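PDB 2VF7: excinuclease ABC, subunit A. from Deinococcus radiodurans, which probably works as a UvrA-type ABC ATPase in bacterial DNA excision repair, binding DNA, ATP and zinc. Local coordinates for residues R314-L317 against A318-S321; L373-T377 against P378-P382; G535-L539 against V540-L544. The protein carries 1 engineered substitution. One frame throughout, in Å; residues are numbered along the deposited sequence.

Contact 1 of 3, residues R314-L317 against A318-S321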
loop_
_atom_site.group_PDB
_atom_site.type_symbol
_atom_site.label_atom_id
_atom_site.label_comp_id
_atom_site.label_asym_id
_atom_site.label_seq_id
_atom_site.Cartn_x
_atom_site.Cartn_y
_atom_site.Cartn_z
ATOM N N ARG A 314 -4.979 11.730 30.849
ATOM C CA ARG A 314 -6.397 11.922 31.145
ATOM C C ARG A 314 -6.828 13.387 31.046
ATOM O O ARG A 314 -7.992 13.681 30.756
ATOM C CB ARG A 314 -6.752 11.341 32.512
ATOM C CG ARG A 314 -7.051 9.856 32.460
ATOM C CD ARG A 314 -6.547 9.144 33.690
ATOM N NE ARG A 314 -6.857 7.719 33.610
ATOM C CZ ARG A 314 -7.688 7.080 34.432
ATOM N NH1 ARG A 314 -8.290 7.735 35.425
ATOM N NH2 ARG A 314 -7.912 5.778 34.266
ATOM N N LEU A 315 -5.877 14.294 31.251
ATOM C CA LEU A 315 -6.158 15.723 31.340
ATOM C C LEU A 315 -6.480 16.373 29.997
ATOM O O LEU A 315 -6.022 15.903 28.955
ATOM C CB LEU A 315 -4.969 16.444 31.982
ATOM C CG LEU A 315 -4.454 15.967 33.337
ATOM C CD1 LEU A 315 -3.415 16.955 33.839
ATOM C CD2 LEU A 315 -5.595 15.808 34.337
ATOM N N PRO A 316 -7.280 17.455 30.009
ATOM C CA PRO A 316 -7.526 18.172 28.767
ATOM C C PRO A 316 -6.254 18.791 28.202
ATOM O O PRO A 316 -5.333 19.119 28.956
ATOM C CB PRO A 316 -8.498 19.284 29.184
ATOM C CG PRO A 316 -9.089 18.830 30.445
ATOM C CD PRO A 316 -8.021 18.052 31.131
ATOM N N LEU A 317 -6.224 18.961 26.883
ATOM C CA LEU A 317 -5.096 19.595 26.190
ATOM C C LEU A 317 -4.728 20.983 26.749
ATOM O O LEU A 317 -3.557 21.372 26.750
ATOM C CB LEU A 317 -5.374 19.665 24.684
ATOM C CG LEU A 317 -5.800 18.359 24.008
ATOM C CD1 LEU A 317 -6.406 18.640 22.649
ATOM C CD2 LEU A 317 -4.638 17.370 23.887
ATOM N N ALA A 318 -5.736 21.713 27.225
ATOM C CA ALA A 318 -5.554 23.034 27.826
ATOM C C ALA A 318 -4.795 22.972 29.150
ATOM O O ALA A 318 -3.996 23.865 29.459
ATOM C CB ALA A 318 -6.899 23.711 28.029
ATOM N N ARG A 319 -5.058 21.921 29.926
ATOM C CA ARG A 319 -4.404 21.708 31.210
ATOM C C ARG A 319 -2.961 21.255 31.038
ATOM O O ARG A 319 -2.080 21.698 31.778
ATOM C CB ARG A 319 -5.184 20.702 32.069
ATOM C CG ARG A 319 -6.560 21.194 32.541
ATOM C CD ARG A 319 -6.459 22.331 33.548
ATOM N NE ARG A 319 -6.197 21.857 34.906
ATOM C CZ ARG A 319 -5.842 22.641 35.923
ATOM N NH1 ARG A 319 -5.686 23.953 35.751
ATOM N NH2 ARG A 319 -5.635 22.111 37.121
ATOM N N VAL A 320 -2.728 20.378 30.062
ATOM C CA VAL A 320 -1.377 19.935 29.712
ATOM C C VAL A 320 -0.533 21.129 29.242
ATOM O O VAL A 320 0.638 21.242 29.593
ATOM C CB VAL A 320 -1.384 18.820 28.632
ATOM C CG1 VAL A 320 0.023 18.468 28.202
ATOM C CG2 VAL A 320 -2.089 17.567 29.145
ATOM N N SER A 321 -1.148 22.015 28.459
ATOM C CA SER A 321 -0.478 23.206 27.935
ATOM C C SER A 321 0.084 24.077 29.048
ATOM O O SER A 321 1.283 24.380 29.058
ATOM C CB SER A 321 -1.437 24.027 27.065
ATOM O OG SER A 321 -0.738 24.935 26.229
#
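The backbone turns at P316 from an extended residue (psi 153°) into the first turn of helix 317-328, and the carbonyl O of P316 faces the amides of R319 and V320. This is a helix N-terminus with proline at the N-cap, which offers no side-chain acceptor; L317 and A318 instead make backbone hydrogen bonds with L371 and G369 of the loop before R375. The bond from V320 N to P316 O is 3.1 Å long and nearly straight (165°), whereas R319 N reaches the same oxygen only weakly. S321 N then binds L317 O at 3.0 Å, continuing the helical pattern.

Among the side chains, the ring of P316 and the aliphatic stem of R319 run side by side in the same direction, with P316 CD 3.7 Å from R319 CG. Beyond CG the R319 chain bends at chi2 and chi3, and its NH1 forms a salt bridge with E322. L317 turns away from this turn and packs on L360 and L364, tying the helix start to helix 345-365. A318 touches L364 as well, and S321 meets V357 on that helix. With V320 CG1 anti to the backbone N (chi1 175°), the other methyl is turned back toward the preceding loop: V320 CG2 lies 3.6 Å from P316 O and 4.2 Å from L315 CB.

Contact 2 of 3, residues L373-T377 against P378-P382; sequences LDRST and PTLSP. With ADP (adenosine-5'-diphosphate), chain D.
In the pocket of one bound ADP, R375 lies between the adenine of the nucleotide and the turn carrying T379 and L380. Its guanidinium is held side-on by T379 through two nitrogens. R375 NE donates to T379 OG1 at 2.7 Å, and R375 NH2 donates to T379 O at 2.9 Å. Both acceptors lie within about 5° of the guanidinium plane, which fixes the rotation of the group, although NH2 approaches T379 O from well above the plane of that carbonyl.

The T379 hydroxyl is itself engaged at both ends: it accepts from R375 NE and donates to S376 O, 2.7 Å from T379 OG1. T379 N also binds S376 O, at 3.2 Å, so one carbonyl takes two donors from the same residue and ties off the short 3-10 turn. This turn leads into S381, the N-cap of helix 382-393, whose OG caps E384 N. The run beginning L380, S381, P382 resembles the start of the ABC signature motif, placing R375 just upstream of that element.

With its flat group fixed, R375 is sandwiched. L380 CD1 sits 3.3 Å above one face, offset toward the rim, while ADP C5 lies 3.5 Å above the opposite face, over its centre. The adenine and guanidinium planes are nearly parallel, consistent with a favourable interaction between the charge and the base. The CG of R375 is anti to the backbone N (chi1 171°) and the chain bends at chi2, which brings the guanidinium back over the base. On the far side of the turn T377 OG1 bonds to S108 N, while L380 CB rests 3.3 Å from T377 O.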
loop_
_atom_site.group_PDB
_atom_site.type_symbol
_atom_site.label_atom_id
_atom_site.label_comp_id
_atom_site.label_asym_id
_atom_site.label_seq_id
_atom_site.Cartn_x
_atom_site.Cartn_y
_atom_site.Cartn_z
ATOM N N LEU A 373 -6.128 13.640 25.757
ATOM C CA LEU A 373 -5.356 12.888 24.763
ATOM C C LEU A 373 -5.538 11.355 24.777
ATOM O O LEU A 373 -5.055 10.667 23.878
ATOM C CB LEU A 373 -3.880 13.345 24.670
ATOM C CG LEU A 373 -2.892 13.679 25.791
ATOM C CD1 LEU A 373 -1.581 14.035 25.138
ATOM C CD2 LEU A 373 -3.337 14.830 26.669
ATOM N N ASP A 374 -6.281 10.840 25.758
ATOM C CA ASP A 374 -6.667 9.416 25.782
ATOM C C ASP A 374 -8.025 9.152 25.105
ATOM O O ASP A 374 -8.446 8.003 24.950
ATOM C CB ASP A 374 -6.626 8.850 27.216
ATOM C CG ASP A 374 -7.600 9.556 28.180
ATOM O OD1 ASP A 374 -8.268 10.543 27.792
ATOM O OD2 ASP A 374 -7.696 9.108 29.350
ATOM N N ARG A 375 -8.685 10.230 24.686
ATOM C CA ARG A 375 -10.012 10.186 24.084
ATOM C C ARG A 375 -10.001 9.475 22.737
ATOM O O ARG A 375 -9.216 9.821 21.836
ATOM C CB ARG A 375 -10.545 11.617 23.943
ATOM C CG ARG A 375 -11.819 11.784 23.145
ATOM C CD ARG A 375 -13.039 11.495 23.975
ATOM N NE ARG A 375 -14.266 11.735 23.226
ATOM C CZ ARG A 375 -14.971 12.862 23.273
ATOM N NH1 ARG A 375 -14.581 13.872 24.040
ATOM N NH2 ARG A 375 -16.073 12.980 22.546
ATOM N N SER A 376 -10.885 8.484 22.621
ATOM C CA SER A 376 -11.016 7.620 21.450
ATOM C C SER A 376 -11.629 8.345 20.270
ATOM O O SER A 376 -12.599 9.078 20.428
ATOM C CB SER A 376 -11.889 6.409 21.789
ATOM O OG SER A 376 -11.126 5.217 21.817
ATOM N N THR A 377 -11.074 8.110 19.086
ATOM C CA THR A 377 -11.508 8.804 17.879
ATOM C C THR A 377 -12.932 8.508 17.383
ATOM O O THR A 377 -13.544 9.376 16.751
ATOM C CB THR A 377 -10.503 8.640 16.705
ATOM O OG1 THR A 377 -10.041 7.290 16.655
ATOM C CG2 THR A 377 -9.309 9.568 16.897
ATOM N N PRO A 378 -13.451 7.287 17.618
ATOM C CA PRO A 378 -14.835 7.055 17.220
ATOM C C PRO A 378 -15.878 7.672 18.173
ATOM O O PRO A 378 -17.073 7.693 17.851
ATOM C CB PRO A 378 -14.947 5.519 17.218
ATOM C CG PRO A 378 -13.555 5.008 17.412
ATOM C CD PRO A 378 -12.850 6.062 18.165
ATOM N N THR A 379 -15.442 8.166 19.332
ATOM C CA THR A 379 -16.354 8.853 20.238
ATOM C C THR A 379 -16.441 10.346 19.899
ATOM O O THR A 379 -17.150 11.106 20.567
ATOM C CB THR A 379 -15.965 8.650 21.717
ATOM O OG1 THR A 379 -14.789 9.412 22.028
ATOM C CG2 THR A 379 -15.731 7.182 22.021
ATOM N N LEU A 380 -15.735 10.741 18.838
ATOM C CA LEU A 380 -15.655 12.126 18.372
ATOM C C LEU A 380 -16.615 12.418 17.206
ATOM O O LEU A 380 -16.765 11.594 16.292
ATOM C CB LEU A 380 -14.218 12.412 17.925
ATOM C CG LEU A 380 -13.182 13.225 18.715
ATOM C CD1 LEU A 380 -13.450 13.259 20.169
ATOM C CD2 LEU A 380 -11.807 12.664 18.449
ATOM N N SER A 381 -17.234 13.595 17.216
ATOM C CA SER A 381 -18.122 14.016 16.137
ATOM C C SER A 381 -17.335 14.250 14.830
ATOM O O SER A 381 -16.130 14.522 14.865
ATOM C CB SER A 381 -18.883 15.273 16.554
ATOM O OG SER A 381 -18.052 16.431 16.555
ATOM N N PRO A 382 -18.001 14.129 13.662
ATOM C CA PRO A 382 -17.287 14.374 12.383
ATOM C C PRO A 382 -16.544 15.715 12.313
ATOM O O PRO A 382 -15.501 15.806 11.659
ATOM C CB PRO A 382 -18.413 14.346 11.350
ATOM C CG PRO A 382 -19.445 13.463 11.954
ATOM C CD PRO A 382 -19.405 13.738 13.438
HETATM P PB ADP D . -20.618 19.509 23.054
HETATM O O1B ADP D . -19.566 19.691 21.990
HETATM O O2B ADP D . -21.643 18.440 22.798
HETATM O O3B ADP D . -21.201 20.834 23.466
HETATM P PA ADP D . -19.826 17.441 24.930
HETATM O O1A ADP D . -18.838 16.606 24.182
HETATM O O2A ADP D . -21.236 16.978 25.109
HETATM O O3A ADP D . -19.831 18.956 24.362
HETATM O "O5'" ADP D . -19.206 17.544 26.419
HETATM C "C5'" ADP D . -18.128 18.421 26.720
HETATM C "C4'" ADP D . -17.138 17.835 27.714
HETATM O "O4'" ADP D . -17.386 16.452 27.950
HETATM C "C3'" ADP D . -15.754 17.919 27.098
HETATM O "O3'" ADP D . -14.801 18.248 28.106
HETATM C "C2'" ADP D . -15.502 16.524 26.555
HETATM O "O2'" ADP D . -14.112 16.194 26.430
HETATM C "C1'" ADP D . -16.257 15.655 27.543
HETATM N N9 ADP D . -16.681 14.387 26.901
HETATM C C8 ADP D . -17.746 14.232 26.080
HETATM N N7 ADP D . -17.874 12.950 25.663
HETATM C C5 ADP D . -16.854 12.263 26.226
HETATM C C6 ADP D . -16.381 10.855 26.208
HETATM N N6 ADP D . -17.047 9.923 25.481
HETATM N N1 ADP D . -15.281 10.540 26.934
HETATM C C2 ADP D . -14.606 11.466 27.653
HETATM N N3 ADP D . -14.980 12.763 27.717
HETATM C C4 ADP D . -16.074 13.213 27.039
#

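Contact 3 of 3, residues G535-L539 against V540-L544. With ADP (adenosine-5'-diphosphate), chain D.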
loop_
_atom_site.group_PDB
_atom_site.type_symbol
_atom_site.label_atom_id
_atom_site.label_comp_id
_atom_site.label_asym_id
_atom_site.label_seq_id
_atom_site.Cartn_x
_atom_site.Cartn_y
_atom_site.Cartn_z
ATOM N N GLY A 535 -21.383 20.860 26.644
ATOM C CA GLY A 535 -22.062 19.766 27.334
ATOM C C GLY A 535 -23.453 19.433 26.832
ATOM O O GLY A 535 -24.144 18.618 27.422
ATOM N N LYS A 536 -23.855 20.057 25.733
ATOM C CA LYS A 536 -25.153 19.829 25.073
ATOM C C LYS A 536 -25.372 18.360 24.733
ATOM O O LYS A 536 -26.368 17.738 25.122
ATOM C CB LYS A 536 -25.208 20.639 23.767
ATOM C CG LYS A 536 -24.474 21.951 23.799
ATOM C CD LYS A 536 -24.664 22.669 22.497
ATOM C CE LYS A 536 -23.813 22.088 21.370
ATOM N NZ LYS A 536 -22.389 22.468 21.559
ATOM N N SER A 537 -24.427 17.816 23.980
ATOM C CA SER A 537 -24.380 16.407 23.670
ATOM C C SER A 537 -24.344 15.519 24.926
ATOM O O SER A 537 -25.003 14.473 24.967
ATOM C CB SER A 537 -23.218 16.144 22.694
ATOM O OG SER A 537 -22.641 14.870 22.870
ATOM N N THR A 538 -23.608 15.951 25.951
ATOM C CA THR A 538 -23.532 15.243 27.237
ATOM C C THR A 538 -24.854 15.301 27.999
ATOM O O THR A 538 -25.231 14.332 28.652
ATOM C CB THR A 538 -22.387 15.785 28.138
ATOM O OG1 THR A 538 -21.205 15.986 27.355
ATOM C CG2 THR A 538 -22.051 14.817 29.236
ATOM N N LEU A 539 -25.553 16.435 27.920
ATOM C CA LEU A 539 -26.874 16.595 28.535
ATOM C C LEU A 539 -27.984 15.876 27.768
ATOM O O LEU A 539 -28.755 15.123 28.357
ATOM C CB LEU A 539 -27.226 18.074 28.676
ATOM C CG LEU A 539 -28.571 18.459 29.312
ATOM C CD1 LEU A 539 -28.626 18.139 30.794
ATOM C CD2 LEU A 539 -28.851 19.928 29.087
ATOM N N VAL A 540 -28.047 16.101 26.453
ATOM C CA VAL A 540 -29.207 15.711 25.645
ATOM C C VAL A 540 -29.095 14.299 25.099
ATOM O O VAL A 540 -29.953 13.469 25.364
ATOM C CB VAL A 540 -29.453 16.705 24.479
ATOM C CG1 VAL A 540 -30.642 16.272 23.634
ATOM C CG2 VAL A 540 -29.654 18.125 25.011
ATOM N N SER A 541 -28.037 14.036 24.335
ATOM C CA SER A 541 -27.836 12.729 23.717
ATOM C C SER A 541 -27.459 11.655 24.728
ATOM O O SER A 541 -28.016 10.555 24.718
ATOM C CB SER A 541 -26.803 12.811 22.592
ATOM O OG SER A 541 -27.291 13.637 21.551
ATOM N N GLN A 542 -26.524 11.966 25.610
ATOM C CA GLN A 542 -26.088 10.982 26.596
ATOM C C GLN A 542 -27.008 10.908 27.812
ATOM O O GLN A 542 -27.674 9.911 28.004
ATOM C CB GLN A 542 -24.621 11.202 26.976
ATOM C CG GLN A 542 -23.679 11.172 25.757
ATOM C CD GLN A 542 -22.252 11.564 26.099
ATOM O OE1 GLN A 542 -21.727 11.186 27.157
ATOM N NE2 GLN A 542 -21.608 12.315 25.203
ATOM N N ALA A 543 -27.075 11.967 28.611
ATOM C CA ALA A 543 -27.798 11.924 29.894
ATOM C C ALA A 543 -29.310 11.811 29.771
ATOM O O ALA A 543 -29.917 10.947 30.402
ATOM C CB ALA A 543 -27.431 13.125 30.768
ATOM N N LEU A 544 -29.925 12.681 28.978
ATOM C CA LEU A 544 -31.370 12.647 28.835
ATOM C C LEU A 544 -31.792 11.273 28.343
ATOM O O LEU A 544 -32.482 10.551 29.053
ATOM C CB LEU A 544 -31.873 13.737 27.883
ATOM C CG LEU A 544 -33.398 13.781 27.678
ATOM C CD1 LEU A 544 -34.132 13.937 29.002
ATOM C CD2 LEU A 544 -33.808 14.889 26.740
HETATM P PB ADP D . -20.618 19.509 23.054
HETATM O O1B ADP D . -19.566 19.691 21.990
HETATM O O2B ADP D . -21.643 18.440 22.798
HETATM O O3B ADP D . -21.201 20.834 23.466
HETATM P PA ADP D . -19.826 17.441 24.930
HETATM O O1A ADP D . -18.838 16.606 24.182
HETATM O O2A ADP D . -21.236 16.978 25.109
HETATM O O3A ADP D . -19.831 18.956 24.362
HETATM O "O5'" ADP D . -19.206 17.544 26.419
HETATM C "C5'" ADP D . -18.128 18.421 26.720
HETATM C "C4'" ADP D . -17.138 17.835 27.714
HETATM O "O4'" ADP D . -17.386 16.452 27.950
HETATM C "C3'" ADP D . -15.754 17.919 27.098
HETATM O "O3'" ADP D . -14.801 18.248 28.106
HETATM C "C2'" ADP D . -15.502 16.524 26.555
HETATM O "O2'" ADP D . -14.112 16.194 26.430
HETATM C "C1'" ADP D . -16.257 15.655 27.543
HETATM N N9 ADP D . -16.681 14.387 26.901
HETATM C C8 ADP D . -17.746 14.232 26.080
HETATM N N7 ADP D . -17.874 12.950 25.663
HETATM C C5 ADP D . -16.854 12.263 26.226
HETATM C C6 ADP D . -16.381 10.855 26.208
HETATM N N6 ADP D . -17.047 9.923 25.481
HETATM N N1 ADP D . -15.281 10.540 26.934
HETATM C C2 ADP D . -14.606 11.466 27.653
HETATM N N3 ADP D . -14.980 12.763 27.717
HETATM C C4 ADP D . -16.074 13.213 27.039
#
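Q542 lies along the helix beside S537 and T538, and its side chain can be traced outward atom by atom. Q542 CB sits 3.6 Å from T538 O, one turn back. Q542 CG, anti to the carbonyl carbon (chi1 -56°), passes 3.6 Å from S537 O, and the chain then runs extended so that CD skirts the backbone of T538. At the amide the two branches part: Q542 OE1 comes to 4.2 Å from T538 CG2, the two side chains crossing at a slant, while Q542 NE2 lies 3.6 Å from S537 OG and 3.8 Å from ADP N7. Neither approach of NE2 is a hydrogen bond, so the amide borders the base rather than gripping it. Cutting the side chain back to an alanine removes everything beyond CB, which would probably open a gap beside T538 CG2 and the imidazole part of the adenine.

The element is the Walker A P-loop running into helix 536-551. G535, at the N-cap, has a positive phi of 143° that would jam a CB against the preceding carbonyl. G535 N donates to ADP O3B at 3.2 Å, and K536 NZ reaches the same oxygen at 2.8 Å while also bonding to G530 O. T538 holds O2A of the alpha-phosphate through its N, weakly, and through OG1, a bond modelled too short for its length to be trusted. Beyond V540 N, which binds K536 O, the helix widens into a pi-type turn in which Q542 N, A543 N and L544 N bond to S537 O, T538 O and L539 O. On the sides away from the nucleotide, L539 packs on L516, V518 and F520, and V540 on I787 and V789.

Along the chain the three contacts follow in series; none nests in or crosses another, and each closes only its own turn. Contact 1 starts helix 317-328 and settles it on helix 345-365. After that helix the chain returns past the same place: L373, at the start of contact 2, packs its CD2 against L317 CD2 and V320 CG2, so contacts 1 and 2 touch directly. Contact 2 then leads into helix 382-393. Contact 3, much later in sequence, opens helix 536-551. Its nearest atoms stay about 6 Å from contact 2, and ADP bridges the two, with base at 373-382 and phosphates at 535-538.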